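Local coordinates for putative GGDEF domain membrane protein (Pseudomonas fluorescens, PDB 5EUH) that probably catalyses, as a GGDEF-domain diguanylate cyclase, the condensation of two GTP into c-di-GMP, which this domain also binds, at residues Gly30-Asp41 and Met121-Ala132; Glu61-Val70 and Ile100-Leu111. One frame throughout, in Å; residues are numbered along the deposited sequence.

Contact 1: Gly30-Asp41 and Met121-Ala132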
loop_
_atom_site.group_PDB
_atom_site.type_symbol
_atom_site.label_atom_id
_atom_site.label_comp_id
_atom_site.label_asym_id
_atom_site.label_seq_id
_atom_site.Cartn_x
_atom_site.Cartn_y
_atom_site.Cartn_z
ATOM N N GLY A 30 20.361 10.407 -2.177
ATOM C CA GLY A 30 20.312 9.833 -3.505
ATOM C C GLY A 30 19.838 8.402 -3.542
ATOM O O GLY A 30 20.060 7.709 -4.538
ATOM N N LYS A 31 19.195 7.937 -2.485
ATOM C CA LYS A 31 18.695 6.572 -2.390
ATOM C C LYS A 31 17.264 6.495 -2.914
ATOM O O LYS A 31 16.466 7.402 -2.664
ATOM C CB LYS A 31 18.730 6.085 -0.948
ATOM C CG LYS A 31 20.061 6.294 -0.256
ATOM C CD LYS A 31 20.836 4.999 -0.125
ATOM C CE LYS A 31 21.977 5.164 0.865
ATOM N NZ LYS A 31 22.772 3.915 1.032
ATOM N N PRO A 32 16.921 5.424 -3.627
ATOM C CA PRO A 32 15.580 5.332 -4.215
ATOM C C PRO A 32 14.491 5.330 -3.152
ATOM O O PRO A 32 14.626 4.708 -2.099
ATOM C CB PRO A 32 15.618 4.005 -4.981
ATOM C CG PRO A 32 16.738 3.238 -4.362
ATOM C CD PRO A 32 17.751 4.257 -3.963
ATOM N N LEU A 33 13.404 6.039 -3.444
ATOM C CA LEU A 33 12.254 6.146 -2.556
ATOM C C LEU A 33 11.028 5.635 -3.297
ATOM O O LEU A 33 10.622 6.222 -4.306
ATOM C CB LEU A 33 12.052 7.593 -2.100
ATOM C CG LEU A 33 10.805 7.879 -1.268
ATOM C CD1 LEU A 33 10.908 7.224 0.096
ATOM C CD2 LEU A 33 10.591 9.376 -1.138
ATOM N N SER A 34 10.439 4.550 -2.799
ATOM C CA SER A 34 9.309 3.899 -3.444
ATOM C C SER A 34 8.033 4.110 -2.641
ATOM O O SER A 34 8.061 4.250 -1.416
ATOM C CB SER A 34 9.562 2.400 -3.613
ATOM O OG SER A 34 10.655 2.164 -4.480
ATOM N N LEU A 35 6.910 4.129 -3.351
ATOM C CA LEU A 35 5.590 4.225 -2.751
ATOM C C LEU A 35 4.743 3.033 -3.169
ATOM O O LEU A 35 4.905 2.491 -4.265
ATOM C CB LEU A 35 4.879 5.515 -3.165
ATOM C CG LEU A 35 4.883 6.677 -2.178
ATOM C CD1 LEU A 35 6.302 7.108 -1.861
ATOM C CD2 LEU A 35 4.084 7.828 -2.755
ATOM N N LEU A 36 3.835 2.633 -2.284
ATOM C CA LEU A 36 2.862 1.589 -2.567
ATOM C C LEU A 36 1.474 2.112 -2.239
ATOM O O LEU A 36 1.253 2.649 -1.151
ATOM C CB LEU A 36 3.132 0.316 -1.760
ATOM C CG LEU A 36 4.449 -0.436 -1.935
ATOM C CD1 LEU A 36 4.350 -1.784 -1.244
ATOM C CD2 LEU A 36 4.800 -0.607 -3.396
ATOM N N MET A 37 0.546 1.957 -3.178
ATOM C CA MET A 37 -0.861 2.258 -2.957
ATOM C C MET A 37 -1.635 0.952 -3.042
ATOM O O MET A 37 -1.640 0.300 -4.090
ATOM C CB MET A 37 -1.382 3.267 -3.976
ATOM C CG MET A 37 -0.731 4.627 -3.883
ATOM S SD MET A 37 -1.186 5.519 -2.389
ATOM C CE MET A 37 -0.299 7.050 -2.665
ATOM N N ILE A 38 -2.274 0.571 -1.944
ATOM C CA ILE A 38 -2.893 -0.741 -1.804
ATOM C C ILE A 38 -4.370 -0.530 -1.511
ATOM O O ILE A 38 -4.740 -0.115 -0.405
ATOM C CB ILE A 38 -2.224 -1.569 -0.700
ATOM C CG1 ILE A 38 -0.716 -1.643 -0.943
ATOM C CG2 ILE A 38 -2.830 -2.956 -0.637
ATOM C CD1 ILE A 38 0.054 -2.258 0.188
ATOM N N ASP A 39 -5.212 -0.821 -2.494
ATOM C CA ASP A 39 -6.653 -0.689 -2.368
ATOM C C ASP A 39 -7.290 -2.072 -2.374
ATOM O O ASP A 39 -6.839 -2.968 -3.093
ATOM C CB ASP A 39 -7.221 0.159 -3.509
ATOM C CG ASP A 39 -8.565 0.768 -3.172
ATOM O OD1 ASP A 39 -9.546 0.011 -3.032
ATOM O OD2 ASP A 39 -8.647 2.008 -3.059
ATOM N N ALA A 40 -8.327 -2.244 -1.561
ATOM C CA ALA A 40 -9.061 -3.500 -1.528
ATOM C C ALA A 40 -9.990 -3.601 -2.731
ATOM O O ALA A 40 -10.606 -2.614 -3.141
ATOM C CB ALA A 40 -9.861 -3.621 -0.232
ATOM N N ASP A 41 -10.088 -4.803 -3.293
ATOM C CA ASP A 41 -10.871 -5.037 -4.499
ATOM C C ASP A 41 -12.292 -5.458 -4.156
ATOM O O ASP A 41 -12.508 -6.294 -3.273
ATOM C CB ASP A 41 -10.218 -6.117 -5.361
ATOM C CG ASP A 41 -8.916 -5.663 -5.977
ATOM O OD1 ASP A 41 -8.691 -4.439 -6.068
ATOM O OD2 ASP A 41 -8.123 -6.533 -6.388
ATOM N N MET A 121 -10.667 -12.711 -1.138
ATOM C CA MET A 121 -10.391 -11.287 -1.236
ATOM C C MET A 121 -9.076 -11.076 -1.966
ATOM O O MET A 121 -8.169 -11.909 -1.892
ATOM C CB MET A 121 -10.339 -10.645 0.152
ATOM C CG MET A 121 -10.388 -9.139 0.138
ATOM S SD MET A 121 -10.559 -8.476 1.799
ATOM C CE MET A 121 -11.423 -6.953 1.437
ATOM N N THR A 122 -8.985 -9.954 -2.678
ATOM C CA THR A 122 -7.773 -9.577 -3.389
ATOM C C THR A 122 -7.518 -8.092 -3.183
ATOM O O THR A 122 -8.365 -7.358 -2.667
ATOM C CB THR A 122 -7.867 -9.892 -4.886
ATOM O OG1 THR A 122 -8.962 -9.169 -5.459
ATOM C CG2 THR A 122 -8.069 -11.383 -5.118
ATOM N N VAL A 123 -6.331 -7.651 -3.592
ATOM C CA VAL A 123 -5.940 -6.250 -3.512
ATOM C C VAL A 123 -5.261 -5.856 -4.814
ATOM O O VAL A 123 -4.669 -6.687 -5.509
ATOM C CB VAL A 123 -5.002 -5.965 -2.314
ATOM C CG1 VAL A 123 -5.736 -6.148 -0.996
ATOM C CG2 VAL A 123 -3.765 -6.851 -2.377
ATOM N N SER A 124 -5.353 -4.572 -5.142
ATOM C CA SER A 124 -4.651 -3.989 -6.273
ATOM C C SER A 124 -3.597 -3.026 -5.747
ATOM O O SER A 124 -3.833 -2.312 -4.769
ATOM C CB SER A 124 -5.619 -3.264 -7.212
ATOM O OG SER A 124 -6.682 -4.116 -7.601
ATOM N N ILE A 125 -2.431 -3.016 -6.387
ATOM C CA ILE A 125 -1.268 -2.300 -5.879
ATOM C C ILE A 125 -0.666 -1.467 -7.001
ATOM O O ILE A 125 -0.451 -1.970 -8.109
ATOM C CB ILE A 125 -0.217 -3.269 -5.300
ATOM C CG1 ILE A 125 -0.800 -4.045 -4.116
ATOM C CG2 ILE A 125 1.025 -2.516 -4.861
ATOM C CD1 ILE A 125 0.140 -5.069 -3.537
ATOM N N GLY A 126 -0.395 -0.204 -6.713
ATOM C CA GLY A 126 0.338 0.668 -7.623
ATOM C C GLY A 126 1.628 1.112 -6.998
ATOM O O GLY A 126 1.683 1.417 -5.801
ATOM N N ILE A 127 2.694 1.160 -7.800
ATOM C CA ILE A 127 4.037 1.458 -7.329
ATOM C C ILE A 127 4.602 2.630 -8.118
ATOM O O ILE A 127 4.487 2.675 -9.348
ATOM C CB ILE A 127 4.972 0.235 -7.457
ATOM C CG1 ILE A 127 4.311 -1.024 -6.901
ATOM C CG2 ILE A 127 6.300 0.503 -6.764
ATOM C CD1 ILE A 127 5.242 -2.205 -6.838
ATOM N N SER A 128 5.215 3.573 -7.407
ATOM C CA SER A 128 6.044 4.608 -8.005
ATOM C C SER A 128 7.376 4.637 -7.268
ATOM O O SER A 128 7.487 4.175 -6.133
ATOM C CB SER A 128 5.376 5.986 -7.956
ATOM O OG SER A 128 5.214 6.431 -6.624
ATOM N N THR A 129 8.396 5.184 -7.926
ATOM C CA THR A 129 9.748 5.145 -7.382
ATOM C C THR A 129 10.537 6.354 -7.854
ATOM O O THR A 129 10.626 6.609 -9.058
ATOM C CB THR A 129 10.475 3.864 -7.801
ATOM O OG1 THR A 129 9.700 2.723 -7.420
ATOM C CG2 THR A 129 11.844 3.786 -7.145
ATOM N N TRP A 130 11.116 7.083 -6.904
ATOM C CA TRP A 130 12.023 8.180 -7.210
ATOM C C TRP A 130 13.455 7.666 -7.176
ATOM O O TRP A 130 13.826 6.915 -6.272
ATOM C CB TRP A 130 11.847 9.324 -6.210
ATOM C CG TRP A 130 12.816 10.443 -6.406
ATOM C CD1 TRP A 130 12.634 11.559 -7.165
ATOM C CD2 TRP A 130 14.123 10.557 -5.833
ATOM N NE1 TRP A 130 13.746 12.360 -7.104
ATOM C CE2 TRP A 130 14.676 11.767 -6.291
ATOM C CE3 TRP A 130 14.882 9.752 -4.977
ATOM C CZ2 TRP A 130 15.949 12.191 -5.923
ATOM C CZ3 TRP A 130 16.142 10.173 -4.616
ATOM C CH2 TRP A 130 16.664 11.380 -5.087
ATOM N N THR A 131 14.253 8.056 -8.164
ATOM C CA THR A 131 15.659 7.694 -8.199
ATOM C C THR A 131 16.505 8.957 -8.276
ATOM O O THR A 131 16.002 10.050 -8.546
ATOM C CB THR A 131 15.978 6.756 -9.371
ATOM O OG1 THR A 131 15.755 7.433 -10.612
ATOM C CG2 THR A 131 15.107 5.509 -9.308
ATOM N N ALA A 132 17.807 8.791 -8.036
ATOM C CA ALA A 132 18.678 9.945 -7.826
ATOM C C ALA A 132 18.769 10.845 -9.053
ATOM O O ALA A 132 19.022 12.047 -8.919
ATOM C CB ALA A 132 20.069 9.478 -7.412
#

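Contact 2: Glu61-Val70 and Ile100-Leu111. With C2E (9,9'-[(2R,3R,3aS,5S,7aR,9R,10R,10aS,12S,14aR)-3,5,10,12-tetrahydroxy-5,12-dioxidooctahydro-2H,7H-difuro[3,2-d:3',2'-j][1,3,7,9,2,8]tetraoxadiphosphacyclododecine-2,9-diyl]bis(2-amino-1,9-dihydro-6H-purin-6-one)), chain E.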
loop_
_atom_site.group_PDB
_atom_site.type_symbol
_atom_site.label_atom_id
_atom_site.label_comp_id
_atom_site.label_asym_id
_atom_site.label_seq_id
_atom_site.Cartn_x
_atom_site.Cartn_y
_atom_site.Cartn_z
ATOM N N GLU A 61 -6.908 -7.648 8.709
ATOM C CA GLU A 61 -6.079 -8.711 8.152
ATOM C C GLU A 61 -5.185 -8.182 7.040
ATOM O O GLU A 61 -4.011 -8.557 6.944
ATOM C CB GLU A 61 -6.958 -9.850 7.639
ATOM C CG GLU A 61 -7.544 -10.717 8.737
ATOM C CD GLU A 61 -6.475 -11.419 9.554
ATOM O OE1 GLU A 61 -6.286 -11.050 10.733
ATOM O OE2 GLU A 61 -5.825 -12.340 9.018
ATOM N N LEU A 62 -5.725 -7.309 6.188
ATOM C CA LEU A 62 -4.899 -6.679 5.165
ATOM C C LEU A 62 -3.789 -5.851 5.796
ATOM O O LEU A 62 -2.648 -5.867 5.322
ATOM C CB LEU A 62 -5.767 -5.818 4.249
ATOM C CG LEU A 62 -5.050 -4.950 3.215
ATOM C CD1 LEU A 62 -4.098 -5.778 2.365
ATOM C CD2 LEU A 62 -6.064 -4.234 2.337
ATOM N N ALA A 63 -4.101 -5.130 6.876
ATOM C CA ALA A 63 -3.078 -4.357 7.569
ATOM C C ALA A 63 -2.009 -5.267 8.159
ATOM O O ALA A 63 -0.813 -4.957 8.093
ATOM C CB ALA A 63 -3.718 -3.500 8.661
ATOM N N ARG A 64 -2.419 -6.399 8.734
ATOM C CA ARG A 64 -1.452 -7.336 9.290
ATOM C C ARG A 64 -0.566 -7.939 8.208
ATOM O O ARG A 64 0.613 -8.215 8.460
ATOM C CB ARG A 64 -2.173 -8.441 10.061
ATOM C CG ARG A 64 -1.239 -9.430 10.733
ATOM C CD ARG A 64 -1.996 -10.631 11.261
ATOM N NE ARG A 64 -2.775 -11.279 10.211
ATOM C CZ ARG A 64 -2.269 -12.124 9.319
ATOM N NH1 ARG A 64 -0.977 -12.423 9.343
ATOM N NH2 ARG A 64 -3.054 -12.667 8.400
ATOM N N VAL A 65 -1.105 -8.150 7.008
ATOM C CA VAL A 65 -0.308 -8.718 5.923
ATOM C C VAL A 65 0.758 -7.728 5.473
ATOM O O VAL A 65 1.919 -8.097 5.248
ATOM C CB VAL A 65 -1.215 -9.137 4.753
ATOM C CG1 VAL A 65 -0.383 -9.434 3.518
ATOM C CG2 VAL A 65 -2.054 -10.339 5.140
ATOM N N ILE A 66 0.383 -6.456 5.330
ATOM C CA ILE A 66 1.331 -5.444 4.871
ATOM C C ILE A 66 2.453 -5.273 5.886
ATOM O O ILE A 66 3.640 -5.320 5.542
ATOM C CB ILE A 66 0.608 -4.112 4.606
ATOM C CG1 ILE A 66 -0.522 -4.308 3.598
ATOM C CG2 ILE A 66 1.587 -3.063 4.105
ATOM C CD1 ILE A 66 -1.403 -3.094 3.440
ATOM N N THR A 67 2.093 -5.076 7.156
ATOM C CA THR A 67 3.101 -4.898 8.194
ATOM C C THR A 67 3.966 -6.137 8.378
ATOM O O THR A 67 5.090 -6.025 8.874
ATOM C CB THR A 67 2.435 -4.526 9.517
ATOM O OG1 THR A 67 1.534 -5.569 9.906
ATOM C CG2 THR A 67 1.664 -3.224 9.375
ATOM N N THR A 68 3.467 -7.314 7.999
ATOM C CA THR A 68 4.290 -8.518 8.021
ATOM C C THR A 68 5.311 -8.523 6.892
ATOM O O THR A 68 6.352 -9.180 7.007
ATOM C CB THR A 68 3.393 -9.757 7.942
ATOM O OG1 THR A 68 2.467 -9.741 9.033
ATOM C CG2 THR A 68 4.203 -11.042 8.017
ATOM N N ASN A 69 5.057 -7.780 5.820
ATOM C CA ASN A 69 5.969 -7.707 4.692
ATOM C C ASN A 69 6.724 -6.395 4.629
ATOM O O ASN A 69 7.558 -6.222 3.738
ATOM C CB ASN A 69 5.209 -7.925 3.387
ATOM C CG ASN A 69 4.684 -9.333 3.257
ATOM O OD1 ASN A 69 5.360 -10.207 2.730
ATOM N ND2 ASN A 69 3.474 -9.562 3.739
ATOM N N VAL A 70 6.462 -5.474 5.550
ATOM C CA VAL A 70 7.114 -4.170 5.594
ATOM C C VAL A 70 7.635 -3.987 7.012
ATOM O O VAL A 70 6.849 -3.751 7.938
ATOM C CB VAL A 70 6.150 -3.041 5.205
ATOM C CG1 VAL A 70 6.746 -1.691 5.513
ATOM C CG2 VAL A 70 5.807 -3.145 3.734
ATOM N N ILE A 100 7.983 -6.856 -2.657
ATOM C CA ILE A 100 7.140 -6.636 -1.485
ATOM C C ILE A 100 5.674 -6.663 -1.882
ATOM O O ILE A 100 4.833 -7.240 -1.183
ATOM C CB ILE A 100 7.502 -5.301 -0.808
ATOM C CG1 ILE A 100 8.980 -5.262 -0.424
ATOM C CG2 ILE A 100 6.617 -5.065 0.407
ATOM C CD1 ILE A 100 9.452 -3.886 -0.046
ATOM N N ALA A 101 5.348 -6.034 -3.013
ATOM C CA ALA A 101 3.963 -5.962 -3.459
ATOM C C ALA A 101 3.428 -7.337 -3.828
ATOM O O ALA A 101 2.291 -7.677 -3.485
ATOM C CB ALA A 101 3.849 -5.003 -4.640
ATOM N N GLU A 102 4.234 -8.142 -4.523
ATOM C CA GLU A 102 3.793 -9.483 -4.886
ATOM C C GLU A 102 3.560 -10.341 -3.649
ATOM O O GLU A 102 2.598 -11.114 -3.596
ATOM C CB GLU A 102 4.809 -10.144 -5.815
ATOM C CG GLU A 102 4.458 -11.579 -6.174
ATOM C CD GLU A 102 3.044 -11.720 -6.708
ATOM O OE1 GLU A 102 2.421 -12.777 -6.471
ATOM O OE2 GLU A 102 2.557 -10.779 -7.368
ATOM N N HIS A 103 4.429 -10.217 -2.643
ATOM C CA HIS A 103 4.222 -10.937 -1.390
ATOM C C HIS A 103 2.913 -10.521 -0.732
ATOM O O HIS A 103 2.156 -11.365 -0.237
ATOM C CB HIS A 103 5.393 -10.692 -0.439
ATOM C CG HIS A 103 6.643 -11.430 -0.808
ATOM N ND1 HIS A 103 6.635 -12.581 -1.561
ATOM C CD2 HIS A 103 7.941 -11.177 -0.514
ATOM C CE1 HIS A 103 7.878 -13.006 -1.722
ATOM N NE2 HIS A 103 8.687 -12.173 -1.098
ATOM N N ILE A 104 2.637 -9.215 -0.704
ATOM C CA ILE A 104 1.409 -8.721 -0.085
ATOM C C ILE A 104 0.196 -9.180 -0.881
ATOM O O ILE A 104 -0.799 -9.650 -0.317
ATOM C CB ILE A 104 1.450 -7.186 0.037
ATOM C CG1 ILE A 104 2.549 -6.751 1.005
ATOM C CG2 ILE A 104 0.106 -6.651 0.497
ATOM C CD1 ILE A 104 2.628 -5.256 1.191
ATOM N N ARG A 105 0.259 -9.047 -2.208
ATOM C CA ARG A 105 -0.868 -9.444 -3.044
ATOM C C ARG A 105 -1.155 -10.932 -2.907
ATOM O O ARG A 105 -2.305 -11.339 -2.705
ATOM C CB ARG A 105 -0.593 -9.086 -4.504
ATOM C CG ARG A 105 -1.765 -9.371 -5.423
ATOM C CD ARG A 105 -1.320 -9.601 -6.853
ATOM N NE ARG A 105 -0.500 -10.801 -6.983
ATOM C CZ ARG A 105 -0.969 -12.039 -6.869
ATOM N NH1 ARG A 105 -2.251 -12.241 -6.609
ATOM N NH2 ARG A 105 -0.154 -13.075 -7.006
ATOM N N ALA A 106 -0.115 -11.762 -3.010
ATOM C CA ALA A 106 -0.311 -13.205 -2.937
ATOM C C ALA A 106 -0.845 -13.626 -1.575
ATOM O O ALA A 106 -1.688 -14.525 -1.483
ATOM C CB ALA A 106 0.999 -13.927 -3.247
ATOM N N ALA A 107 -0.373 -12.983 -0.506
ATOM C CA ALA A 107 -0.800 -13.368 0.835
ATOM C C ALA A 107 -2.270 -13.042 1.066
ATOM O O ALA A 107 -2.990 -13.818 1.707
ATOM C CB ALA A 107 0.074 -12.682 1.881
ATOM N N VAL A 108 -2.731 -11.897 0.561
ATOM C CA VAL A 108 -4.135 -11.530 0.712
ATOM C C VAL A 108 -5.023 -12.490 -0.068
ATOM O O VAL A 108 -6.107 -12.870 0.389
ATOM C CB VAL A 108 -4.347 -10.071 0.269
ATOM C CG1 VAL A 108 -5.827 -9.712 0.274
ATOM C CG2 VAL A 108 -3.559 -9.132 1.162
ATOM N N GLU A 109 -4.572 -12.903 -1.254
ATOM C CA GLU A 109 -5.352 -13.828 -2.067
ATOM C C GLU A 109 -5.524 -15.171 -1.368
ATOM O O GLU A 109 -6.580 -15.804 -1.474
ATOM C CB GLU A 109 -4.680 -14.007 -3.427
ATOM C CG GLU A 109 -5.491 -14.792 -4.433
ATOM C CD GLU A 109 -4.772 -14.931 -5.758
ATOM O OE1 GLU A 109 -3.528 -14.829 -5.771
ATOM O OE2 GLU A 109 -5.450 -15.137 -6.785
ATOM N N GLN A 110 -4.501 -15.616 -0.641
ATOM C CA GLN A 110 -4.534 -16.900 0.045
ATOM C C GLN A 110 -5.104 -16.814 1.453
ATOM O O GLN A 110 -5.118 -17.826 2.160
ATOM C CB GLN A 110 -3.126 -17.501 0.108
ATOM C CG GLN A 110 -2.411 -17.562 -1.228
ATOM C CD GLN A 110 -3.125 -18.428 -2.244
ATOM O OE1 GLN A 110 -3.865 -19.347 -1.890
ATOM N NE2 GLN A 110 -2.904 -18.139 -3.520
ATOM N N LEU A 111 -5.569 -15.638 1.883
ATOM C CA LEU A 111 -6.103 -15.510 3.235
ATOM C C LEU A 111 -7.362 -16.342 3.431
ATOM O O LEU A 111 -7.664 -16.750 4.557
ATOM C CB LEU A 111 -6.387 -14.043 3.555
ATOM C CG LEU A 111 -5.225 -13.237 4.132
ATOM C CD1 LEU A 111 -5.659 -11.813 4.429
ATOM C CD2 LEU A 111 -4.687 -13.904 5.387
HETATM P P1 C2E E . 17.596 -6.951 -0.491
HETATM O O2P C2E E . 18.754 -7.139 -1.438
HETATM O O1P C2E E . 17.619 -5.829 0.515
HETATM O "O5'" C2E E . 17.320 -8.325 0.299
HETATM C "C5'" C2E E . 18.180 -9.441 0.091
HETATM C "C4'" C2E E . 17.769 -10.630 0.952
HETATM O "O4'" C2E E . 18.540 -10.608 2.154
HETATM C "C3'" C2E E . 16.308 -10.621 1.376
HETATM O "O3'" C2E E . 15.504 -11.444 0.541
HETATM C "C2'" C2E E . 16.335 -11.225 2.760
HETATM O "O2'" C2E E . 16.051 -12.625 2.685
HETATM C "C1'" C2E E . 17.750 -11.030 3.262
HETATM N N9 C2E E . 17.700 -9.941 4.258
HETATM C C8 C2E E . 18.076 -8.669 4.046
HETATM N N7 C2E E . 17.895 -7.924 5.161
HETATM C C5 C2E E . 17.389 -8.730 6.110
HETATM C C6 C2E E . 16.968 -8.584 7.517
HETATM O O6 C2E E . 17.050 -7.482 8.099
HETATM N N1 C2E E . 16.499 -9.669 8.145
HETATM C C2 C2E E . 16.399 -10.869 7.546
HETATM N N2 C2E E . 15.910 -11.917 8.256
HETATM N N3 C2E E . 16.769 -11.071 6.258
HETATM C C4 C2E E . 17.261 -10.059 5.509
HETATM P P11 C2E E . 13.968 -11.048 0.260
HETATM O O21 C2E E . 13.485 -11.825 -0.940
HETATM O O11 C2E E . 13.196 -11.113 1.553
HETATM O O5A C2E E . 14.121 -9.504 -0.151
HETATM C C5A C2E E . 13.901 -9.094 -1.495
HETATM C C4A C2E E . 13.949 -7.577 -1.580
HETATM O O4A C2E E . 12.719 -7.059 -1.088
HETATM C C3A C2E E . 15.013 -6.956 -0.694
HETATM O O3A C2E E . 16.255 -6.789 -1.361
HETATM C C2A C2E E . 14.431 -5.614 -0.314
HETATM O O2A C2E E . 14.813 -4.627 -1.273
HETATM C C1A C2E E . 12.939 -5.830 -0.402
HETATM N N91 C2E E . 12.381 -5.972 0.955
HETATM C C81 C2E E . 12.044 -7.132 1.541
HETATM N N71 C2E E . 11.553 -6.912 2.784
HETATM C C51 C2E E . 11.578 -5.587 2.999
HETATM C C61 C2E E . 11.204 -4.679 4.100
HETATM O O61 C2E E . 10.731 -5.128 5.164
HETATM N N11 C2E E . 11.390 -3.367 3.915
HETATM C C21 C2E E . 11.898 -2.853 2.780
HETATM N N21 C2E E . 12.054 -1.511 2.675
HETATM N N31 C2E E . 12.262 -3.631 1.734
HETATM C C41 C2E E . 12.126 -4.973 1.789
#

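Contact 1: Gly30-Asp41 and Met121-Ala132
Asp41 reaches across to Thr122 and Ser124 on the segment 121-132, whose hydroxyls both donate to its carboxylate. With CG beside the backbone N (chi1 -69°), the carboxylate is brought across to them, and the side chains of Asp41 and Thr122 cross at about a right angle. Thr122 OG1 approaches Asp41 OD2 at 2.9 Å on the anti lone pair, while Ser124 OG uses the syn lone pair of OD1. Lys153 adds a salt bridge to OD1, and Asn158 N a hydrogen bond to OD2.

Behind this end, 33-40 and 123-130 are adjacent antiparallel strands in the middle of the GGDEF-domain sheet (order 75-78, 84-90, 33-40, 123-130, 160-162). Hydrogen-bonded pairs, such as Met37 with Gly126 (Met37 N to Gly126 O 2.9 Å, 164°), alternate with non-hydrogen-bonded ones. Along its middle, the face carrying Leu36, Ile38, Val123, Ile125 and Ile127 is aliphatic, and beta-branched residues suit its extended backbone. Ile38 and Ile125 lie side by side, CG1 to CG1 at 4.0 Å; Leu36 likewise lays CD2 against Ile127 CG1 at 3.6 Å. On the same face, Thr129 OG1 donates to Ser34 OG (3.1 Å), which is also hydrogen-bonded to the carbonyl of Thr92, a c-di-GMP-binding residue.

On the other face, Trp130 turns its ring edge to Lys31 O, 3.4 Å from CZ3, and meets Trp23 of helix 12-29 edge-to-face. Gly126, lacking a side chain, faces Met37 there.

Chemistry thus changes along the pair: buried aliphatic side chains meet at its centre, whereas hydroxyls, Asn158 N and Lys153 satisfy a buried carboxylate and hold it at the end.

Contact 2: Glu61-Val70 and Ile100-Leu111
Ile104 fits between Val65, Ile66 and Asn69 on the facing helix. Its CB carries two branches. CG2, anti to the backbone N, meets Ile66 CG1 at 3.9 Å and also touches Val65 CG1. The longer branch sets out beside the backbone N (chi1 -66°), bringing CG1 to 3.8 Å from Asn69 CB, then continues straight (chi2 -179°) to put CD1 against Ile66 CG2. A branched aliphatic side chain suits this place because CG1, CG2 and CD1 each meet a side chain of the facing helix.

Val65 answers from the other helix as a knob in a hole formed by Ile104, Ala107, Val108 and Leu111. Its CG1 rests on Ala107 CB at 3.7 Å, the small alanine allowing close approach, while CG2 turns to Leu111 CD1. Further along, Leu62 crosses Val108 obliquely, CD1 3.6 Å from CG2. At the outer rim Leu111 CD2 lies in plane at the guanidinium edge of Arg64, which pairs with Glu61 through NH2 and OE2 (2.9 Å).

At the opposite end, Asn69 ND2 turns back to Val65 O, one helical turn earlier. This fixes the amide, whose OD1 lies against His103 CB. Ile100 sets CG2 against Asn69 O at 3.6 Å and lays CD1 over the face of one c-di-GMP guanine, 3.3 Å from its N31; Asn69 and Val70 approach its O61. With Arg72 and Asp75 also binding, this end is consistent with the RxxD inhibitory site (I-site) of diguanylate cyclases.

The helix axes approach to 9.3 Å and run roughly antiparallel at 146°. The pair packs on one sheet face: Ile66 and Ile104 both touch Ile38, Leu62 and Val108 meet Val123, and Phe85 of strand 84-90 packs under helix 52-69.

Overall arrangement
From the N terminus, helix 12-29 leads into strand 33-40, the first half of contact 1. The chain then forms helix 52-69, which supplies the first half of contact 2, and passes through strands 75-78 and 84-90 before helix 94-109 closes that shorter loop. Only afterwards does strand 123-130 return to close contact 1, so contact 2 falls wholly within the longer excursion. Contact 1 joins two neighbouring strands inside the GGDEF-domain sheet; contact 2 joins the two helices lying on one of its faces. They meet directly, Ile38 against Ile66 and Val123 against Leu62 and Val108, joining sheet and helix pair in one core, with the c-di-GMP site at the end of the pair.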